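Local structure of glycoside Hydrolase (Bacteroides uniformis, 5T99) at residues Phe30-Arg35 and Lys56-His61; Gly106-Met111 and Tyr169-Leu174; Ala114-Asn119 and Phe133-Thr138. The protein is a family 2 glycoside hydrolase that binds galacto-isofagomine in its barrel pocket and probably releases galactose units during the breakdown of agarose by a gut bacterium. All blocks are in the same frame, centred on the assembly; numbering follows the deposited sequence.

All three contacts lie in the N-terminal sugar-binding domain of the family 2 enzyme, a beta-sandwich. From the N terminus, interaction 1 comes first: Lys56-His61 returns to Phe30-Arg35 and closes a short loop at the edge of the six-stranded sheet. Interaction 2 then opens at Gly106-Met111 and closes much later at Tyr169-Leu174, joining two central strands of the four-stranded sheet. Interaction 3 is nested inside that loop and packs the two sheets against each other. Interactions 1 and 2 touch where Phe30 N meets Val172 O. Interactions 2 and 3 touch where Phe107 N meets Phe133 O. Interactions 1 and 3 do not touch, but both reach the six-stranded sheet.

Interaction 1. Residues Phe30-Arg35 and Lys56-His61; sequences FNENWR and KLNLPH
Leu59 lays its CD1 methyl over one face of the Trp34 indole, at the edge of the beta-sandwich of the sugar-binding domain. This CH-pi contact puts CD1 3.5 Å from the centroid of the five-membered ring of Trp34. It sits nearly above that ring, toward one side of the whole indole. The indole is held by its own edge: Trp34 NE1 donates to Phe30 O, which lies near the ring plane, at 3.0 Å. Tyr88 of strand 86-93 and Leu149 of strand 146-153 pack on the same tryptophan.

Strands 34-38 and 55-57 are antiparallel here, with Trp34 and Leu57 as a hydrogen-bonded pair. On the other face of the sheet, Arg35 and Lys56 run side by side and point the same way. Lys56 CG sits over one face of the guanidinium, 3.7 Å from Arg35 NH1. The guanidinium is turned to Trp54, whose carbonyl accepts from NH1.

Beyond the strands the pairing continues through a loop. Leu59 N donates to Asn31 O at 2.9 Å. With CG beside its backbone N (chi1 -60°), the Asn58 amide reaches the loop at Glu32-Asn33. Asn33 N donates to Asn58 OD1 at 3.0 Å, almost straight at 175°.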
loop_
_atom_site.group_PDB
_atom_site.type_symbol
_atom_site.label_atom_id
_atom_site.label_comp_id
_atom_site.label_asym_id
_atom_site.label_seq_id
_atom_site.Cartn_x
_atom_site.Cartn_y
_atom_site.Cartn_z
ATOM N N PHE A 30 7.529 18.234 10.873
ATOM C CA PHE A 30 7.068 19.603 10.723
ATOM C C PHE A 30 5.561 19.621 10.424
ATOM O O PHE A 30 5.052 20.588 9.868
ATOM C CB PHE A 30 7.863 20.280 9.593
ATOM C CG PHE A 30 7.968 21.785 9.719
ATOM C CD1 PHE A 30 8.539 22.368 10.856
ATOM C CD2 PHE A 30 7.536 22.615 8.689
ATOM C CE1 PHE A 30 8.654 23.749 10.968
ATOM C CE2 PHE A 30 7.649 23.998 8.797
ATOM C CZ PHE A 30 8.208 24.567 9.937
ATOM N N ASN A 31 4.857 18.570 10.847
ATOM C CA ASN A 31 3.435 18.369 10.551
ATOM C C ASN A 31 2.479 19.204 11.398
ATOM O O ASN A 31 1.317 19.379 11.025
ATOM C CB ASN A 31 3.055 16.897 10.775
ATOM C CG ASN A 31 3.562 15.974 9.686
ATOM O OD1 ASN A 31 4.051 16.406 8.648
ATOM N ND2 ASN A 31 3.431 14.687 9.918
ATOM N N GLU A 32 2.941 19.684 12.547
ATOM C CA GLU A 32 2.039 20.263 13.526
ATOM C C GLU A 32 1.787 21.734 13.214
ATOM O O GLU A 32 2.674 22.438 12.718
ATOM C CB GLU A 32 2.587 20.095 14.955
ATOM C CG GLU A 32 2.511 18.669 15.507
ATOM C CD GLU A 32 3.443 17.692 14.795
ATOM O OE1 GLU A 32 2.959 16.618 14.373
ATOM O OE2 GLU A 32 4.653 18.007 14.636
ATOM N N ASN A 33 0.560 22.169 13.501
ATOM C CA ASN A 33 0.166 23.586 13.539
ATOM C C ASN A 33 0.201 24.295 12.184
ATOM O O ASN A 33 0.932 25.260 12.001
ATOM C CB ASN A 33 0.984 24.360 14.593
ATOM C CG ASN A 33 0.863 23.756 15.986
ATOM O OD1 ASN A 33 -0.234 23.523 16.481
ATOM N ND2 ASN A 33 1.996 23.503 16.619
ATOM N N TRP A 34 -0.614 23.803 11.256
ATOM C CA TRP A 34 -0.841 24.469 9.984
ATOM C C TRP A 34 -2.220 25.123 9.942
ATOM O O TRP A 34 -3.106 24.807 10.746
ATOM C CB TRP A 34 -0.726 23.482 8.811
ATOM C CG TRP A 34 0.652 22.978 8.553
ATOM C CD1 TRP A 34 1.334 22.052 9.286
ATOM C CD2 TRP A 34 1.511 23.336 7.461
ATOM N NE1 TRP A 34 2.573 21.820 8.730
ATOM C CE2 TRP A 34 2.711 22.600 7.612
ATOM C CE3 TRP A 34 1.393 24.223 6.384
ATOM C CZ2 TRP A 34 3.778 22.714 6.721
ATOM C CZ3 TRP A 34 2.462 24.341 5.500
ATOM C CH2 TRP A 34 3.639 23.587 5.674
ATOM N N ARG A 35 -2.374 26.029 8.977
ATOM C CA ARG A 35 -3.664 26.598 8.579
ATOM C C ARG A 35 -4.022 26.086 7.182
ATOM O O ARG A 35 -3.143 26.037 6.299
ATOM C CB ARG A 35 -3.571 28.118 8.539
ATOM C CG ARG A 35 -3.151 28.751 9.858
ATOM C CD ARG A 35 -4.260 28.635 10.881
ATOM N NE ARG A 35 -4.004 29.532 12.002
ATOM C CZ ARG A 35 -4.926 30.174 12.728
ATOM N NH1 ARG A 35 -6.237 30.066 12.476
ATOM N NH2 ARG A 35 -4.520 30.952 13.733
ATOM N N LYS A 56 -7.677 25.049 11.548
ATOM C CA LYS A 56 -6.413 24.596 12.139
ATOM C C LYS A 56 -6.348 23.072 12.158
ATOM O O LYS A 56 -7.278 22.403 12.625
ATOM C CB LYS A 56 -6.245 25.162 13.550
ATOM C CG LYS A 56 -5.722 26.589 13.545
ATOM C CD LYS A 56 -5.704 27.205 14.928
ATOM C CE LYS A 56 -7.102 27.611 15.370
ATOM N NZ LYS A 56 -7.049 28.388 16.637
ATOM N N LEU A 57 -5.238 22.537 11.656
ATOM C CA LEU A 57 -5.050 21.096 11.538
ATOM C C LEU A 57 -3.576 20.708 11.513
ATOM O O LEU A 57 -2.701 21.546 11.253
ATOM C CB LEU A 57 -5.796 20.542 10.310
ATOM C CG LEU A 57 -5.412 20.897 8.858
ATOM C CD1 LEU A 57 -4.914 22.324 8.701
ATOM C CD2 LEU A 57 -4.381 19.955 8.263
ATOM N N ASN A 58 -3.320 19.434 11.822
ATOM C CA ASN A 58 -2.002 18.812 11.651
ATOM C C ASN A 58 -1.990 17.930 10.394
ATOM O O ASN A 58 -2.973 17.268 10.078
ATOM C CB ASN A 58 -1.625 17.965 12.870
ATOM C CG ASN A 58 -1.559 18.770 14.157
ATOM O OD1 ASN A 58 -1.411 20.002 14.154
ATOM N ND2 ASN A 58 -1.659 18.068 15.279
ATOM N N LEU A 59 -0.854 17.934 9.699
ATOM C CA LEU A 59 -0.631 17.086 8.530
ATOM C C LEU A 59 -0.233 15.700 9.051
ATOM O O LEU A 59 0.165 15.594 10.211
ATOM C CB LEU A 59 0.485 17.680 7.655
ATOM C CG LEU A 59 0.322 19.143 7.236
ATOM C CD1 LEU A 59 1.518 19.590 6.418
ATOM C CD2 LEU A 59 -0.970 19.341 6.461
ATOM N N PRO A 60 -0.329 14.642 8.242
ATOM C CA PRO A 60 -0.821 14.672 6.850
ATOM C C PRO A 60 -2.333 14.849 6.744
ATOM O O PRO A 60 -3.055 14.552 7.693
ATOM C CB PRO A 60 -0.402 13.304 6.307
ATOM C CG PRO A 60 -0.362 12.414 7.507
ATOM C CD PRO A 60 -0.153 13.265 8.732
ATOM N N HIS A 61 -2.788 15.316 5.585
ATOM C CA HIS A 61 -4.183 15.744 5.383
ATOM C C HIS A 61 -4.660 15.502 3.940
ATOM O O HIS A 61 -4.027 15.956 2.975
ATOM C CB HIS A 61 -4.296 17.239 5.740
ATOM C CG HIS A 61 -5.637 17.850 5.457
ATOM N ND1 HIS A 61 -6.799 17.423 6.064
ATOM C CD2 HIS A 61 -5.989 18.891 4.668
ATOM C CE1 HIS A 61 -7.810 18.160 5.642
ATOM N NE2 HIS A 61 -7.345 19.054 4.788
#

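Interaction 2. Residues Gly106-Met111 and Tyr169-Leu174; sequences GFDGAM and YRNVWL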
loop_
_atom_site.group_PDB
_atom_site.type_symbol
_atom_site.label_atom_id
_atom_site.label_comp_id
_atom_site.label_asym_id
_atom_site.label_seq_id
_atom_site.Cartn_x
_atom_site.Cartn_y
_atom_site.Cartn_z
ATOM N N GLY A 106 11.254 19.036 3.825
ATOM C CA GLY A 106 11.018 17.914 2.949
ATOM C C GLY A 106 9.539 17.592 2.966
ATOM O O GLY A 106 8.948 17.434 4.040
ATOM N N PHE A 107 8.949 17.510 1.773
ATOM C CA PHE A 107 7.583 17.048 1.588
ATOM C C PHE A 107 7.629 15.665 0.931
ATOM O O PHE A 107 8.077 15.539 -0.211
ATOM C CB PHE A 107 6.810 18.034 0.685
ATOM C CG PHE A 107 6.688 19.429 1.249
ATOM C CD1 PHE A 107 5.551 19.818 1.944
ATOM C CD2 PHE A 107 7.694 20.357 1.068
ATOM C CE1 PHE A 107 5.430 21.106 2.461
ATOM C CE2 PHE A 107 7.581 21.641 1.579
ATOM C CZ PHE A 107 6.442 22.019 2.272
ATOM N N ASP A 108 7.178 14.634 1.644
ATOM C CA ASP A 108 7.039 13.291 1.055
ATOM C C ASP A 108 5.971 13.194 -0.047
ATOM O O ASP A 108 6.009 12.281 -0.891
ATOM C CB ASP A 108 6.705 12.257 2.136
ATOM C CG ASP A 108 7.833 12.045 3.127
ATOM O OD1 ASP A 108 9.003 12.394 2.821
ATOM O OD2 ASP A 108 7.528 11.525 4.226
ATOM N N GLY A 109 4.995 14.098 -0.021
ATOM C CA GLY A 109 3.924 14.057 -0.999
ATOM C C GLY A 109 2.936 15.180 -0.796
ATOM O O GLY A 109 2.528 15.472 0.338
ATOM N N ALA A 110 2.575 15.813 -1.904
ATOM C CA ALA A 110 1.553 16.833 -1.926
ATOM C C ALA A 110 0.780 16.708 -3.239
ATOM O O ALA A 110 1.346 16.868 -4.317
ATOM C CB ALA A 110 2.187 18.198 -1.786
ATOM N N MET A 111 -0.517 16.426 -3.124
ATOM C CA MET A 111 -1.371 16.040 -4.241
ATOM C C MET A 111 -2.329 17.176 -4.610
ATOM O O MET A 111 -3.189 17.528 -3.797
ATOM C CB MET A 111 -2.170 14.800 -3.832
ATOM C CG MET A 111 -2.934 14.127 -4.957
ATOM S SD MET A 111 -1.869 13.329 -6.176
ATOM C CE MET A 111 -1.289 11.913 -5.223
ATOM N N TYR A 169 -0.862 15.175 1.787
ATOM C CA TYR A 169 -1.337 13.867 2.249
ATOM C C TYR A 169 -0.239 12.948 2.811
ATOM O O TYR A 169 -0.537 11.839 3.299
ATOM C CB TYR A 169 -2.082 13.152 1.106
ATOM C CG TYR A 169 -1.194 12.551 0.018
ATOM C CD1 TYR A 169 -1.050 11.168 -0.115
ATOM C CD2 TYR A 169 -0.500 13.366 -0.885
ATOM C CE1 TYR A 169 -0.229 10.620 -1.102
ATOM C CE2 TYR A 169 0.309 12.835 -1.865
ATOM C CZ TYR A 169 0.453 11.467 -1.972
ATOM O OH TYR A 169 1.272 10.954 -2.953
ATOM N N ARG A 170 1.021 13.379 2.718
ATOM C CA ARG A 170 2.152 12.638 3.300
ATOM C C ARG A 170 2.919 13.543 4.243
ATOM O O ARG A 170 2.717 14.763 4.246
ATOM C CB ARG A 170 3.091 12.110 2.211
ATOM C CG ARG A 170 2.480 11.048 1.302
ATOM C CD ARG A 170 3.546 10.414 0.431
ATOM N NE ARG A 170 2.994 9.397 -0.469
ATOM C CZ ARG A 170 3.534 9.027 -1.632
ATOM N NH1 ARG A 170 4.650 9.602 -2.094
ATOM N NH2 ARG A 170 2.928 8.097 -2.371
ATOM N N ASN A 171 3.813 12.946 5.029
ATOM C CA ASN A 171 4.503 13.679 6.085
ATOM C C ASN A 171 5.399 14.787 5.531
ATOM O O ASN A 171 5.811 14.761 4.363
ATOM C CB ASN A 171 5.335 12.737 6.957
ATOM C CG ASN A 171 4.501 11.696 7.680
ATOM O OD1 ASN A 171 4.763 10.495 7.563
ATOM N ND2 ASN A 171 3.504 12.136 8.427
ATOM N N VAL A 172 5.675 15.757 6.396
ATOM C CA VAL A 172 6.538 16.890 6.093
ATOM C C VAL A 172 7.643 16.897 7.140
ATOM O O VAL A 172 7.383 16.602 8.306
ATOM C CB VAL A 172 5.736 18.211 6.108
ATOM C CG1 VAL A 172 6.626 19.395 5.758
ATOM C CG2 VAL A 172 4.573 18.133 5.122
ATOM N N TRP A 173 8.863 17.231 6.729
ATOM C CA TRP A 173 10.042 17.114 7.596
ATOM C C TRP A 173 10.866 18.404 7.634
ATOM O O TRP A 173 11.087 19.028 6.604
ATOM C CB TRP A 173 10.922 15.948 7.136
ATOM C CG TRP A 173 10.173 14.670 7.102
ATOM C CD1 TRP A 173 9.548 14.125 6.024
ATOM C CD2 TRP A 173 9.907 13.798 8.205
ATOM N NE1 TRP A 173 8.929 12.961 6.378
ATOM C CE2 TRP A 173 9.129 12.733 7.713
ATOM C CE3 TRP A 173 10.251 13.815 9.563
ATOM C CZ2 TRP A 173 8.695 11.680 8.525
ATOM C CZ3 TRP A 173 9.815 12.771 10.381
ATOM C CH2 TRP A 173 9.051 11.711 9.851
ATOM N N LEU A 174 11.293 18.789 8.832
ATOM C CA LEU A 174 12.244 19.871 9.023
ATOM C C LEU A 174 13.634 19.267 9.202
ATOM O O LEU A 174 13.816 18.378 10.025
ATOM C CB LEU A 174 11.862 20.691 10.262
ATOM C CG LEU A 174 12.855 21.750 10.759
ATOM C CD1 LEU A 174 12.907 22.921 9.794
ATOM C CD2 LEU A 174 12.474 22.190 12.171
HETATM O O HOH W 1 5.138 10.318 4.447
HETATM O O HOH W 2 4.367 16.109 2.212
#
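Trp173 NE1 donates to Asp108 OD2 where strand 102-107 ends and strand 172-177 begins, in the sugar-binding domain. The strands are antiparallel. Gly106 and Trp173 form a hydrogen-bonded pair, with Trp173 N to Gly106 O at 2.7 Å. Just beyond the paired ends, Asp108 N donates to Asn171 O.

Asp108 can be followed outward. Its CB touches Arg170 CB at 3.6 Å and lies near Asn171 O. Its CG stands at the edge of the Trp173 indole. OD1 comes near Trp173 CD1. OD2 takes the indole N-H at 2.9 Å, in the ring plane but from above the carboxylate plane, and the two planes are 47° apart. A water lies 2.7 Å from Asp108 OD2, well placed to donate to it, and accepts from Asn171 N. With CG set beside the backbone N (chi1 -66°), the carboxylate turns toward the tryptophan.

Arg170 reaches out along an extended chain. Its NH1 donates to Asp108 O at 3.2 Å, close to the guanidinium plane. NH1 also bonds to Tyr130 O, and NH2 to Pro351 O. The Tyr169 hydroxyl lies over the centre of one guanidinium face and is itself bonded to Gly129 O. Met111 CE packs against Tyr169 OH at 3.6 Å.

On the sheet face that carries Phe107, Val172 CG1 lies over the Phe107 ring, and CG2 meets its CD1 at 3.7 Å.

The loop residues beside the strands are thus joined by polar bonds as well as by the packing of Tyr169 on Met111, while an apolar pair continues the sandwich core. The indole N-H, and perhaps a water, would probably help stabilise the negative charge of Asp108.

Interaction 3. Residues Ala114-Asn119 and Phe133-Thr138; sequences AKVWIN and FEIDIT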
loop_
_atom_site.group_PDB
_atom_site.type_symbol
_atom_site.label_atom_id
_atom_site.label_comp_id
_atom_site.label_asym_id
_atom_site.label_seq_id
_atom_site.Cartn_x
_atom_site.Cartn_y
_atom_site.Cartn_z
ATOM N N ALA A 114 1.857 21.426 -6.858
ATOM C CA ALA A 114 2.274 22.232 -5.725
ATOM C C ALA A 114 3.086 23.447 -6.164
ATOM O O ALA A 114 3.922 23.359 -7.071
ATOM C CB ALA A 114 3.074 21.397 -4.736
ATOM N N LYS A 115 2.806 24.578 -5.519
ATOM C CA LYS A 115 3.716 25.716 -5.475
ATOM C C LYS A 115 4.023 25.999 -3.998
ATOM O O LYS A 115 3.135 25.861 -3.152
ATOM C CB LYS A 115 3.076 26.935 -6.126
ATOM C CG LYS A 115 2.872 26.819 -7.629
ATOM C CD LYS A 115 2.549 28.183 -8.224
ATOM C CE LYS A 115 2.371 28.138 -9.731
ATOM N NZ LYS A 115 1.055 27.553 -10.093
ATOM N N VAL A 116 5.268 26.376 -3.694
ATOM C CA VAL A 116 5.681 26.642 -2.308
ATOM C C VAL A 116 6.423 27.971 -2.190
ATOM O O VAL A 116 7.282 28.284 -3.020
ATOM C CB VAL A 116 6.553 25.499 -1.722
ATOM C CG1 VAL A 116 6.893 25.764 -0.257
ATOM C CG2 VAL A 116 5.842 24.155 -1.867
ATOM N N TRP A 117 6.072 28.731 -1.149
ATOM C CA TRP A 117 6.683 30.032 -0.843
ATOM C C TRP A 117 7.203 30.056 0.595
ATOM O O TRP A 117 6.581 29.488 1.486
ATOM C CB TRP A 117 5.662 31.171 -0.987
ATOM C CG TRP A 117 5.128 31.398 -2.373
ATOM C CD1 TRP A 117 5.595 32.291 -3.300
ATOM C CD2 TRP A 117 4.010 30.743 -2.978
ATOM N NE1 TRP A 117 4.841 32.223 -4.447
ATOM C CE2 TRP A 117 3.854 31.287 -4.272
ATOM C CE3 TRP A 117 3.120 29.749 -2.550
ATOM C CZ2 TRP A 117 2.841 30.861 -5.148
ATOM C CZ3 TRP A 117 2.108 29.334 -3.416
ATOM C CH2 TRP A 117 1.980 29.886 -4.699
ATOM N N ILE A 118 8.325 30.738 0.809
ATOM C CA ILE A 118 8.815 31.050 2.165
ATOM C C ILE A 118 8.971 32.579 2.275
ATOM O O ILE A 118 9.697 33.210 1.489
ATOM C CB ILE A 118 10.117 30.276 2.548
ATOM C CG1 ILE A 118 10.551 30.579 3.992
ATOM C CG2 ILE A 118 11.269 30.590 1.614
ATOM C CD1 ILE A 118 9.634 30.015 5.050
ATOM N N ASN A 119 8.254 33.166 3.235
ATOM C CA ASN A 119 8.224 34.621 3.421
ATOM C C ASN A 119 7.949 35.397 2.115
ATOM O O ASN A 119 8.596 36.414 1.830
ATOM C CB ASN A 119 9.520 35.079 4.097
ATOM C CG ASN A 119 9.699 34.462 5.468
ATOM O OD1 ASN A 119 8.724 34.247 6.184
ATOM N ND2 ASN A 119 10.949 34.173 5.844
ATOM N N PHE A 133 9.537 16.070 -2.652
ATOM C CA PHE A 133 10.426 17.173 -3.021
ATOM C C PHE A 133 10.916 17.908 -1.773
ATOM O O PHE A 133 10.390 17.732 -0.670
ATOM C CB PHE A 133 9.739 18.143 -4.007
ATOM C CG PHE A 133 8.523 18.842 -3.445
ATOM C CD1 PHE A 133 8.631 20.115 -2.882
ATOM C CD2 PHE A 133 7.272 18.228 -3.477
ATOM C CE1 PHE A 133 7.516 20.762 -2.369
ATOM C CE2 PHE A 133 6.158 18.866 -2.964
ATOM C CZ PHE A 133 6.277 20.137 -2.410
ATOM N N GLU A 134 11.923 18.737 -1.972
ATOM C CA GLU A 134 12.624 19.427 -0.889
ATOM C C GLU A 134 12.795 20.899 -1.240
ATOM O O GLU A 134 13.121 21.208 -2.367
ATOM C CB GLU A 134 13.997 18.783 -0.719
ATOM C CG GLU A 134 14.670 19.162 0.570
ATOM C CD GLU A 134 15.941 18.379 0.823
ATOM O OE1 GLU A 134 16.923 18.573 0.064
ATOM O OE2 GLU A 134 15.952 17.603 1.812
ATOM N N ILE A 135 12.577 21.797 -0.286
ATOM C CA ILE A 135 12.875 23.221 -0.487
ATOM C C ILE A 135 13.982 23.633 0.483
ATOM O O ILE A 135 13.996 23.190 1.633
ATOM C CB ILE A 135 11.631 24.122 -0.308
ATOM C CG1 ILE A 135 11.292 24.299 1.180
ATOM C CG2 ILE A 135 10.447 23.562 -1.087
ATOM C CD1 ILE A 135 10.042 25.102 1.458
ATOM N N ASP A 136 14.904 24.468 0.020
ATOM C CA ASP A 136 15.943 25.020 0.884
ATOM C C ASP A 136 15.515 26.425 1.296
ATOM O O ASP A 136 15.471 27.336 0.465
ATOM C CB ASP A 136 17.292 25.033 0.156
ATOM C CG ASP A 136 18.458 25.298 1.088
ATOM O OD1 ASP A 136 18.283 26.020 2.085
ATOM O OD2 ASP A 136 19.570 24.797 0.823
ATOM N N ILE A 137 15.203 26.596 2.579
ATOM C CA ILE A 137 14.785 27.907 3.115
ATOM C C ILE A 137 15.894 28.711 3.827
ATOM O O ILE A 137 15.609 29.759 4.412
ATOM C CB ILE A 137 13.536 27.789 4.026
ATOM C CG1 ILE A 137 13.845 27.085 5.350
ATOM C CG2 ILE A 137 12.420 27.075 3.290
ATOM C CD1 ILE A 137 12.798 27.326 6.419
ATOM N N THR A 138 17.141 28.240 3.744
ATOM C CA THR A 138 18.276 28.841 4.442
ATOM C C THR A 138 18.454 30.342 4.199
ATOM O O THR A 138 18.685 31.096 5.141
ATOM C CB THR A 138 19.592 28.138 4.045
ATOM O OG1 THR A 138 19.442 26.722 4.196
ATOM C CG2 THR A 138 20.780 28.621 4.905
#
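Val116 meets both Ile135 and Phe133 across the core of the beta-sandwich in the sugar-binding domain. Strand 114-118 belongs to the six-stranded sheet and strand 133-136 to the edge of the four-stranded one. Their axes come within 9.2 Å and differ in direction by 23°. This is face-to-face packing of two sheets, made by apolar side chains.

The tight part is at Val116. Its two methyls divide the work. CG1 touches Ile135 CD1 at 3.6 Å, while CG2 meets the edge of the Phe133 ring, 3.8 Å from CE1. Ile135 reaches across because its CD1 stands anti to CA (chi2 -177°), which carries it to Val116 CG1. Leu149 of strand 146-153 packs on both Val116 and Ile135. The Phe133 ring also stacks with Phe107 and with His126.

Toward the start of strand 114-118 the packing is looser. Ala114 has just a CB to offer, and it stays 4.2 Å from Phe133 CZ. At the far end Ile118 and Ile137 cross at about a right angle, their contact made through Ile137 CG2.

The residues in between face away from this core, on the outer sides of the two sheets. Lys115 and Trp117 point away from strand 133-136, and Trp117 packs with Trp87. Glu134 forms salt bridges with Arg104 and Arg175. Asp136, the last residue of its strand, is exposed to solvent and opens an Asx turn: its OD1 accepts from Thr138 N at 3.0 Å, with an N-H...O angle of 161°.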